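Local coordinates for Nitrate/nitrite binding protein NrtA (Synechocystis sp., PDB 2G29) that binds nitrate as the substrate-binding subunit of the NrtABCD ABC transporter, which takes up nitrate and probably also nitrite, at residues A[73-81]-A[92-102]; A[156-167]-A[204-212]. All coordinates share one frame; numbering follows the deposited sequence.

Interaction 1 (A[73-81]-A[92-102]); sequences WGTTRDNLV and AHILTPMPYLI. With NO3 (nitrate ion), chain B.
Trp73, at the start of helix 73-81, lays one side of its indole against Leu95 and Met98. Leu95 is the bump over that face, its CD1 3.8 Å from the five-membered ring's centroid, a CH-pi contact that a branched leucine suits. Met98 comes in obliquely on the same side, its SD 4.6 Å from the six-membered ring's centroid in a Met-aromatic contact; a bend at chi3 (70°) turns its CE back to the Trp73 carbonyl. The far rim abuts the backbone, CZ3 lying 3.2 Å from His93 O.

Leu80 and Ile94 meet tip to tip, CD1 to CD1 at 3.5 Å, while Ile102 crosses Leu80 and lies against the aliphatic CG of Arg77. The contact packs the helix linking parallel strands 66-69 and 91-95, a beta-alpha-beta unit straddling strand 36-39, on its last strand and the next helix.

Trp73 NE1 gives nitrate O3, at the ring edge, a hydrogen bond of 2.8 Å. With an alanine here the indole N-H is gone, and nitrate would probably be held less firmly while Leu95 and Met98 lost their packing surface. No hydrogen bond joins the segments; packing, with Ile40 and Lys240 also against the indole, helps orient the ring whose N-H meets the anion.

Interaction 2 (A[156-167]-A[204-212]); sequences PKVAMTFPGGTH and AMESFCVGE. With NO3 (nitrate ion), chain B.
Ala159 and Phe208 pair in register between the parallel strands 157-160 and 207-211, neighbours in the five-stranded sheet of their domain. Three backbone hydrogen bonds join the segments: Glu206 N to Lys157 O (2.9 Å), Ala159 N to Ser207 O (2.8 Å) and Cys209 N to Ala159 O (3.0 Å). A water links Lys157 N to Glu206 OE1, while the other carboxylate oxygen of Glu206 bonds Tyr134.

Apolar packing fills the face that carries Ala159 and Phe208. The small methyl of Ala159 admits both Phe208 CB and Met205 CG, each 3.8 Å from its CB. Nearer the pocket, the SG of Cys209 lies anti to the Cys209 N (chi1 -176°), beside the carbonyl carbon, which brings it to the His167 ring edge and within 3.6 Å of His167 CB.

The anion is met by a backbone amide: Gly211 N donates to nitrate O2 at 3.1 Å, nearly straight at 168°, and weakly to O1. Glycine suits this site because a CB would clash with O1. His167 turns one ring face to nitrate O2 and has Thr166 OG1 over the opposite face. The strand end thus offers a neutral donor beside the imidazole face, while Lys240 outside the segments probably supplies the positive charge.

Overall arrangement
Both contacts are buried, but they belong to the two different five-stranded sheets of the C-clamp. Interaction 1 packs helix 73-81 on strand 91-95 and the following helix, and relies on side-chain shape; interaction 2 joins adjacent strands through backbone hydrogen bonds, with side chains meeting on either face. They come together at the nitrate, where the indole N-H of Trp73 comes from one and His167 and the amide of Gly211 from the other, with Lys240 adding a charged donor. The two also touch directly, Pro97 CG lying 3.0 Å from Gly164 O. A ligand bound in the cleft between two alpha/beta domains is characteristic of periplasmic binding proteins.

Interaction 1 (A[73-81]-A[92-102])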
loop_
_atom_site.group_PDB
_atom_site.type_symbol
_atom_site.label_atom_id
_atom_site.label_comp_id
_atom_site.label_asym_id
_atom_site.label_seq_id
_atom_site.Cartn_x
_atom_site.Cartn_y
_atom_site.Cartn_z
ATOM N N TRP A 73 5.055 0.264 -10.388
ATOM C CA TRP A 73 4.451 1.498 -9.941
ATOM C C TRP A 73 4.841 2.611 -10.916
ATOM O O TRP A 73 4.094 3.545 -11.107
ATOM C CB TRP A 73 4.839 1.803 -8.485
ATOM C CG TRP A 73 4.150 0.875 -7.525
ATOM C CD1 TRP A 73 4.744 0.023 -6.658
ATOM C CD2 TRP A 73 2.722 0.696 -7.364
ATOM N NE1 TRP A 73 3.794 -0.678 -5.955
ATOM C CE2 TRP A 73 2.549 -0.283 -6.359
ATOM C CE3 TRP A 73 1.581 1.288 -7.949
ATOM C CZ2 TRP A 73 1.300 -0.736 -5.970
ATOM C CZ3 TRP A 73 0.339 0.843 -7.562
ATOM C CH2 TRP A 73 0.200 -0.155 -6.561
ATOM N N GLY A 74 5.984 2.449 -11.572
ATOM C CA GLY A 74 6.390 3.434 -12.560
ATOM C C GLY A 74 5.459 3.398 -13.760
ATOM O O GLY A 74 5.085 4.452 -14.249
ATOM N N THR A 75 5.060 2.205 -14.217
ATOM C CA THR A 75 4.139 2.177 -15.354
ATOM C C THR A 75 2.742 2.567 -14.950
ATOM O O THR A 75 2.010 3.151 -15.733
ATOM C CB THR A 75 4.082 0.825 -16.103
ATOM O OG1 THR A 75 3.556 -0.196 -15.262
ATOM C CG2 THR A 75 5.424 0.440 -16.632
ATOM N N THR A 76 2.364 2.273 -13.720
ATOM C CA THR A 76 1.061 2.733 -13.190
ATOM C C THR A 76 1.025 4.264 -13.272
ATOM O O THR A 76 0.049 4.841 -13.752
ATOM C CB THR A 76 0.885 2.317 -11.712
ATOM O OG1 THR A 76 0.820 0.881 -11.641
ATOM C CG2 THR A 76 -0.401 2.891 -11.136
ATOM N N ARG A 77 2.084 4.918 -12.796
ATOM C CA ARG A 77 2.198 6.371 -12.836
ATOM C C ARG A 77 2.129 6.832 -14.285
ATOM O O ARG A 77 1.417 7.788 -14.600
ATOM C CB ARG A 77 3.541 6.781 -12.194
ATOM C CG ARG A 77 3.919 8.285 -12.257
ATOM C CD ARG A 77 4.604 8.696 -13.567
ATOM N NE ARG A 77 5.646 7.746 -13.951
ATOM C CZ ARG A 77 6.794 7.558 -13.307
ATOM N NH1 ARG A 77 7.088 8.279 -12.228
ATOM N NH2 ARG A 77 7.629 6.607 -13.717
ATOM N N ASP A 78 2.833 6.133 -15.178
ATOM C CA ASP A 78 2.791 6.524 -16.599
ATOM C C ASP A 78 1.372 6.469 -17.167
ATOM O O ASP A 78 0.932 7.394 -17.875
ATOM C CB ASP A 78 3.670 5.622 -17.470
ATOM C CG ASP A 78 5.162 5.757 -17.157
ATOM O OD1 ASP A 78 5.604 6.799 -16.609
ATOM O OD2 ASP A 78 5.935 4.840 -17.494
ATOM N N ASN A 79 0.657 5.398 -16.871
ATOM C CA ASN A 79 -0.693 5.256 -17.393
ATOM C C ASN A 79 -1.685 6.230 -16.776
ATOM O O ASN A 79 -2.635 6.636 -17.435
ATOM C CB ASN A 79 -1.142 3.791 -17.253
ATOM C CG ASN A 79 -0.473 2.897 -18.281
ATOM O OD1 ASN A 79 -0.313 3.317 -19.427
ATOM N ND2 ASN A 79 -0.075 1.670 -17.892
ATOM N N LEU A 80 -1.471 6.624 -15.524
ATOM C CA LEU A 80 -2.345 7.616 -14.900
ATOM C C LEU A 80 -2.065 9.002 -15.501
ATOM O O LEU A 80 -2.987 9.783 -15.688
ATOM C CB LEU A 80 -2.132 7.643 -13.379
ATOM C CG LEU A 80 -2.797 6.475 -12.637
ATOM C CD1 LEU A 80 -2.205 6.401 -11.246
ATOM C CD2 LEU A 80 -4.300 6.674 -12.532
ATOM N N VAL A 81 -0.800 9.312 -15.782
ATOM C CA VAL A 81 -0.471 10.605 -16.397
ATOM C C VAL A 81 -1.111 10.655 -17.807
ATOM O O VAL A 81 -1.658 11.682 -18.230
ATOM C CB VAL A 81 1.066 10.825 -16.445
ATOM C CG1 VAL A 81 1.393 12.024 -17.307
ATOM C CG2 VAL A 81 1.592 11.072 -15.037
ATOM N N ALA A 92 -6.541 3.630 -10.044
ATOM C CA ALA A 92 -5.744 2.454 -9.708
ATOM C C ALA A 92 -5.739 2.109 -8.239
ATOM O O ALA A 92 -6.016 2.960 -7.395
ATOM C CB ALA A 92 -4.271 2.734 -10.090
ATOM N N HIS A 93 -5.401 0.839 -7.983
ATOM C CA HIS A 93 -5.063 0.333 -6.655
ATOM C C HIS A 93 -3.649 0.958 -6.653
ATOM O O HIS A 93 -2.856 0.726 -7.554
ATOM C CB HIS A 93 -5.114 -1.212 -6.699
ATOM C CG HIS A 93 -3.959 -1.928 -6.046
ATOM N ND1 HIS A 93 -3.898 -2.242 -4.703
ATOM C CD2 HIS A 93 -2.888 -2.524 -6.625
ATOM C CE1 HIS A 93 -2.839 -3.022 -4.484
ATOM N NE2 HIS A 93 -2.224 -3.209 -5.631
ATOM N N ILE A 94 -3.335 1.750 -5.631
ATOM C CA ILE A 94 -2.096 2.514 -5.640
ATOM C C ILE A 94 -1.503 2.793 -4.265
ATOM O O ILE A 94 -2.201 2.834 -3.265
ATOM C CB ILE A 94 -2.380 3.847 -6.403
ATOM C CG1 ILE A 94 -1.071 4.552 -6.767
ATOM C CG2 ILE A 94 -3.298 4.743 -5.579
ATOM C CD1 ILE A 94 -1.256 5.545 -7.983
ATOM N N LEU A 95 -0.189 2.973 -4.215
ATOM C CA LEU A 95 0.453 3.309 -2.935
ATOM C C LEU A 95 -0.124 4.679 -2.505
ATOM O O LEU A 95 -0.208 5.612 -3.326
ATOM C CB LEU A 95 1.964 3.440 -3.151
ATOM C CG LEU A 95 2.656 2.232 -3.792
ATOM C CD1 LEU A 95 4.176 2.455 -3.869
ATOM C CD2 LEU A 95 2.395 0.971 -2.969
ATOM N N THR A 96 -0.480 4.848 -1.233
ATOM C CA THR A 96 -1.073 6.122 -0.794
ATOM C C THR A 96 -0.296 7.410 -1.173
ATOM O O THR A 96 -0.910 8.379 -1.568
ATOM C CB THR A 96 -1.390 6.110 0.744
ATOM O OG1 THR A 96 -2.497 5.234 0.962
ATOM C CG2 THR A 96 -1.734 7.501 1.286
ATOM N N PRO A 97 1.046 7.425 -1.076
ATOM C CA PRO A 97 1.721 8.682 -1.450
ATOM C C PRO A 97 1.614 9.026 -2.909
ATOM O O PRO A 97 1.665 10.197 -3.248
ATOM C CB PRO A 97 3.196 8.479 -1.052
ATOM C CG PRO A 97 3.307 7.043 -0.675
ATOM C CD PRO A 97 1.959 6.475 -0.419
ATOM N N MET A 98 1.408 8.034 -3.763
ATOM C CA MET A 98 1.413 8.344 -5.196
ATOM C C MET A 98 0.410 9.361 -5.730
ATOM O O MET A 98 0.783 10.199 -6.553
ATOM C CB MET A 98 1.449 7.062 -6.050
ATOM C CG MET A 98 2.815 6.355 -5.947
ATOM S SD MET A 98 2.789 4.699 -6.737
ATOM C CE MET A 98 2.667 5.211 -8.479
ATOM N N PRO A 99 -0.853 9.323 -5.298
ATOM C CA PRO A 99 -1.769 10.335 -5.835
ATOM C C PRO A 99 -1.269 11.744 -5.494
ATOM O O PRO A 99 -1.478 12.690 -6.279
ATOM C CB PRO A 99 -3.095 9.995 -5.148
ATOM C CG PRO A 99 -3.022 8.495 -5.092
ATOM C CD PRO A 99 -1.593 8.221 -4.659
ATOM N N TYR A 100 -0.571 11.900 -4.361
ATOM C CA TYR A 100 -0.030 13.184 -3.958
ATOM C C TYR A 100 1.176 13.563 -4.827
ATOM O O TYR A 100 1.259 14.680 -5.326
ATOM C CB TYR A 100 0.394 13.132 -2.485
ATOM C CG TYR A 100 -0.808 13.166 -1.582
ATOM C CD1 TYR A 100 -1.361 11.993 -1.047
ATOM C CD2 TYR A 100 -1.452 14.379 -1.335
ATOM C CE1 TYR A 100 -2.518 12.039 -0.298
ATOM C CE2 TYR A 100 -2.618 14.442 -0.595
ATOM C CZ TYR A 100 -3.144 13.271 -0.082
ATOM O OH TYR A 100 -4.310 13.355 0.627
ATOM N N LEU A 101 2.109 12.636 -5.004
ATOM C CA LEU A 101 3.302 12.937 -5.801
ATOM C C LEU A 101 2.948 13.209 -7.271
ATOM O O LEU A 101 3.599 13.987 -7.950
ATOM C CB LEU A 101 4.290 11.791 -5.675
ATOM C CG LEU A 101 4.753 11.503 -4.229
ATOM C CD1 LEU A 101 5.427 10.157 -4.185
ATOM C CD2 LEU A 101 5.715 12.583 -3.717
ATOM N N ILE A 102 1.909 12.553 -7.765
ATOM C CA ILE A 102 1.478 12.758 -9.142
ATOM C C ILE A 102 0.708 14.093 -9.274
ATOM O O ILE A 102 0.888 14.838 -10.248
ATOM C CB ILE A 102 0.605 11.574 -9.628
ATOM C CG1 ILE A 102 1.475 10.316 -9.693
ATOM C CG2 ILE A 102 0.005 11.900 -10.992
ATOM C CD1 ILE A 102 0.654 9.010 -9.915
HETATM N N NO3 B . 3.681 -3.618 -2.954
HETATM O O1 NO3 B . 2.752 -3.940 -2.006
HETATM O O2 NO3 B . 4.848 -4.220 -3.287
HETATM O O3 NO3 B . 3.404 -2.356 -3.751
#

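Interaction 2 (A[156-167]-A[204-212])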
loop_
_atom_site.group_PDB
_atom_site.type_symbol
_atom_site.label_atom_id
_atom_site.label_comp_id
_atom_site.label_asym_id
_atom_site.label_seq_id
_atom_site.Cartn_x
_atom_site.Cartn_y
_atom_site.Cartn_z
ATOM N N PRO A 156 25.813 -1.603 -0.377
ATOM C CA PRO A 156 24.640 -2.450 -0.156
ATOM C C PRO A 156 23.368 -1.736 -0.575
ATOM O O PRO A 156 23.164 -0.553 -0.275
ATOM C CB PRO A 156 24.671 -2.752 1.347
ATOM C CG PRO A 156 25.464 -1.621 1.948
ATOM C CD PRO A 156 26.494 -1.275 0.895
ATOM N N LYS A 157 22.508 -2.469 -1.263
ATOM C CA LYS A 157 21.248 -1.896 -1.709
ATOM C C LYS A 157 20.084 -2.518 -0.958
ATOM O O LYS A 157 20.125 -3.680 -0.549
ATOM C CB LYS A 157 21.027 -2.185 -3.203
ATOM C CG LYS A 157 22.144 -1.757 -4.171
ATOM C CD LYS A 157 22.413 -0.272 -4.077
ATOM C CE LYS A 157 23.388 0.202 -5.153
ATOM N NZ LYS A 157 23.639 1.687 -5.069
ATOM N N VAL A 158 19.039 -1.729 -0.752
ATOM C CA VAL A 158 17.823 -2.293 -0.179
ATOM C C VAL A 158 16.733 -1.919 -1.201
ATOM O O VAL A 158 16.700 -0.786 -1.723
ATOM C CB VAL A 158 17.488 -1.749 1.212
ATOM C CG1 VAL A 158 18.668 -1.999 2.160
ATOM C CG2 VAL A 158 17.162 -0.312 1.144
ATOM N N ALA A 159 15.858 -2.863 -1.521
ATOM C CA ALA A 159 14.846 -2.572 -2.539
ATOM C C ALA A 159 13.489 -2.203 -1.981
ATOM O O ALA A 159 13.021 -2.778 -0.989
ATOM C CB ALA A 159 14.670 -3.770 -3.478
ATOM N N MET A 160 12.872 -1.226 -2.639
ATOM C CA MET A 160 11.532 -0.775 -2.303
ATOM C C MET A 160 10.799 -0.642 -3.631
ATOM O O MET A 160 11.348 -0.940 -4.700
ATOM C CB MET A 160 11.535 0.481 -1.442
ATOM C CG MET A 160 12.473 1.597 -1.857
ATOM S SD MET A 160 11.881 2.437 -3.356
ATOM C CE MET A 160 13.193 3.714 -3.581
ATOM N N THR A 161 9.541 -0.218 -3.568
ATOM C CA THR A 161 8.687 -0.307 -4.745
ATOM C C THR A 161 8.438 0.939 -5.593
ATOM O O THR A 161 7.913 0.823 -6.690
ATOM C CB THR A 161 7.335 -0.841 -4.269
ATOM O OG1 THR A 161 6.809 0.092 -3.343
ATOM C CG2 THR A 161 7.487 -2.183 -3.581
ATOM N N PHE A 162 8.782 2.103 -5.067
ATOM C CA PHE A 162 8.569 3.370 -5.747
ATOM C C PHE A 162 9.138 4.423 -4.826
ATOM O O PHE A 162 8.890 4.375 -3.613
ATOM C CB PHE A 162 7.061 3.672 -5.934
ATOM C CG PHE A 162 6.796 4.841 -6.850
ATOM C CD1 PHE A 162 6.965 4.704 -8.227
ATOM C CD2 PHE A 162 6.462 6.083 -6.325
ATOM C CE1 PHE A 162 6.793 5.800 -9.080
ATOM C CE2 PHE A 162 6.289 7.194 -7.178
ATOM C CZ PHE A 162 6.451 7.050 -8.539
ATOM N N PRO A 163 9.886 5.403 -5.365
ATOM C CA PRO A 163 10.445 6.426 -4.459
ATOM C C PRO A 163 9.386 7.287 -3.808
ATOM O O PRO A 163 8.587 7.905 -4.493
ATOM C CB PRO A 163 11.387 7.241 -5.363
ATOM C CG PRO A 163 11.548 6.391 -6.643
ATOM C CD PRO A 163 10.218 5.652 -6.786
ATOM N N GLY A 164 9.375 7.314 -2.476
ATOM C CA GLY A 164 8.398 8.109 -1.771
ATOM C C GLY A 164 7.156 7.281 -1.486
ATOM O O GLY A 164 6.227 7.750 -0.802
ATOM N N GLY A 165 7.141 6.042 -1.989
ATOM C CA GLY A 165 5.984 5.201 -1.753
ATOM C C GLY A 165 5.944 4.578 -0.379
ATOM O O GLY A 165 6.854 4.790 0.425
ATOM N N THR A 166 4.897 3.804 -0.096
ATOM C CA THR A 166 4.777 3.184 1.219
ATOM C C THR A 166 5.975 2.294 1.608
ATOM O O THR A 166 6.524 2.470 2.693
ATOM C CB THR A 166 3.475 2.311 1.299
ATOM O OG1 THR A 166 3.540 1.320 0.274
ATOM C CG2 THR A 166 2.184 3.150 1.096
ATOM N N HIS A 167 6.386 1.366 0.747
ATOM C CA HIS A 167 7.474 0.449 1.131
ATOM C C HIS A 167 8.780 1.165 1.336
ATOM O O HIS A 167 9.572 0.751 2.197
ATOM C CB HIS A 167 7.592 -0.699 0.111
ATOM C CG HIS A 167 6.269 -1.262 -0.232
ATOM N ND1 HIS A 167 5.625 -2.221 0.516
ATOM C CD2 HIS A 167 5.385 -0.851 -1.170
ATOM C CE1 HIS A 167 4.393 -2.379 0.053
ATOM N NE2 HIS A 167 4.232 -1.556 -0.973
ATOM N N ALA A 204 20.444 -8.925 -5.998
ATOM C CA ALA A 204 20.402 -7.544 -6.431
ATOM C C ALA A 204 20.283 -6.586 -5.241
ATOM O O ALA A 204 20.470 -5.383 -5.396
ATOM C CB ALA A 204 19.219 -7.328 -7.390
ATOM N N MET A 205 19.918 -7.114 -4.070
ATOM C CA MET A 205 19.776 -6.288 -2.879
ATOM C C MET A 205 19.900 -7.169 -1.630
ATOM O O MET A 205 19.697 -8.368 -1.696
ATOM C CB MET A 205 18.412 -5.565 -2.840
ATOM C CG MET A 205 17.183 -6.477 -2.735
ATOM S SD MET A 205 16.782 -7.419 -4.232
ATOM C CE MET A 205 14.976 -7.719 -3.953
ATOM N N GLU A 206 20.211 -6.547 -0.498
ATOM C CA GLU A 206 20.386 -7.235 0.786
ATOM C C GLU A 206 19.084 -7.440 1.521
ATOM O O GLU A 206 18.919 -8.405 2.277
ATOM C CB GLU A 206 21.278 -6.405 1.736
ATOM C CG GLU A 206 22.623 -6.002 1.154
ATOM C CD GLU A 206 23.399 -7.175 0.595
ATOM O OE1 GLU A 206 23.789 -7.099 -0.594
ATOM O OE2 GLU A 206 23.581 -8.168 1.321
ATOM N N SER A 207 18.159 -6.504 1.298
ATOM C CA SER A 207 16.867 -6.499 1.998
ATOM C C SER A 207 15.848 -5.850 1.070
ATOM O O SER A 207 16.225 -5.113 0.161
ATOM C CB SER A 207 16.998 -5.655 3.300
ATOM O OG SER A 207 15.804 -5.632 4.061
ATOM N N PHE A 208 14.565 -6.103 1.325
ATOM C CA PHE A 208 13.528 -5.510 0.498
ATOM C C PHE A 208 12.190 -5.449 1.215
ATOM O O PHE A 208 11.919 -6.239 2.129
ATOM C CB PHE A 208 13.394 -6.239 -0.861
ATOM C CG PHE A 208 12.966 -7.699 -0.779
ATOM C CD1 PHE A 208 11.647 -8.050 -1.077
ATOM C CD2 PHE A 208 13.896 -8.735 -0.532
ATOM C CE1 PHE A 208 11.267 -9.422 -1.145
ATOM C CE2 PHE A 208 13.513 -10.066 -0.596
ATOM C CZ PHE A 208 12.182 -10.418 -0.909
ATOM N N CYS A 209 11.340 -4.538 0.771
ATOM C CA CYS A 209 10.019 -4.370 1.350
ATOM C C CYS A 209 9.013 -4.391 0.213
ATOM O O CYS A 209 9.175 -3.641 -0.768
ATOM C CB CYS A 209 9.958 -3.048 2.112
ATOM S SG CYS A 209 8.397 -2.789 2.968
ATOM N N VAL A 210 7.975 -5.230 0.360
ATOM C CA VAL A 210 6.976 -5.427 -0.707
ATOM C C VAL A 210 5.717 -6.031 -0.065
ATOM O O VAL A 210 5.787 -6.609 1.004
ATOM C CB VAL A 210 7.561 -6.412 -1.775
ATOM C CG1 VAL A 210 7.802 -7.800 -1.142
ATOM C CG2 VAL A 210 6.648 -6.554 -2.988
ATOM N N GLY A 211 4.560 -5.858 -0.689
ATOM C CA GLY A 211 3.349 -6.435 -0.099
ATOM C C GLY A 211 3.112 -7.899 -0.448
ATOM O O GLY A 211 3.775 -8.491 -1.329
ATOM N N GLU A 212 2.186 -8.516 0.308
ATOM C CA GLU A 212 1.832 -9.910 0.034
ATOM C C GLU A 212 1.397 -9.992 -1.439
ATOM O O GLU A 212 0.814 -9.045 -1.990
ATOM C CB GLU A 212 0.685 -10.352 0.935
ATOM C CG GLU A 212 0.962 -10.361 2.452
ATOM C CD GLU A 212 2.071 -11.324 2.920
ATOM O OE1 GLU A 212 2.598 -12.135 2.109
ATOM O OE2 GLU A 212 2.375 -11.281 4.133
HETATM N N NO3 B . 3.681 -3.618 -2.954
HETATM O O1 NO3 B . 2.752 -3.940 -2.006
HETATM O O2 NO3 B . 4.848 -4.220 -3.287
HETATM O O3 NO3 B . 3.404 -2.356 -3.751
HETATM O O HOH W 1 23.240 -5.034 -2.156
#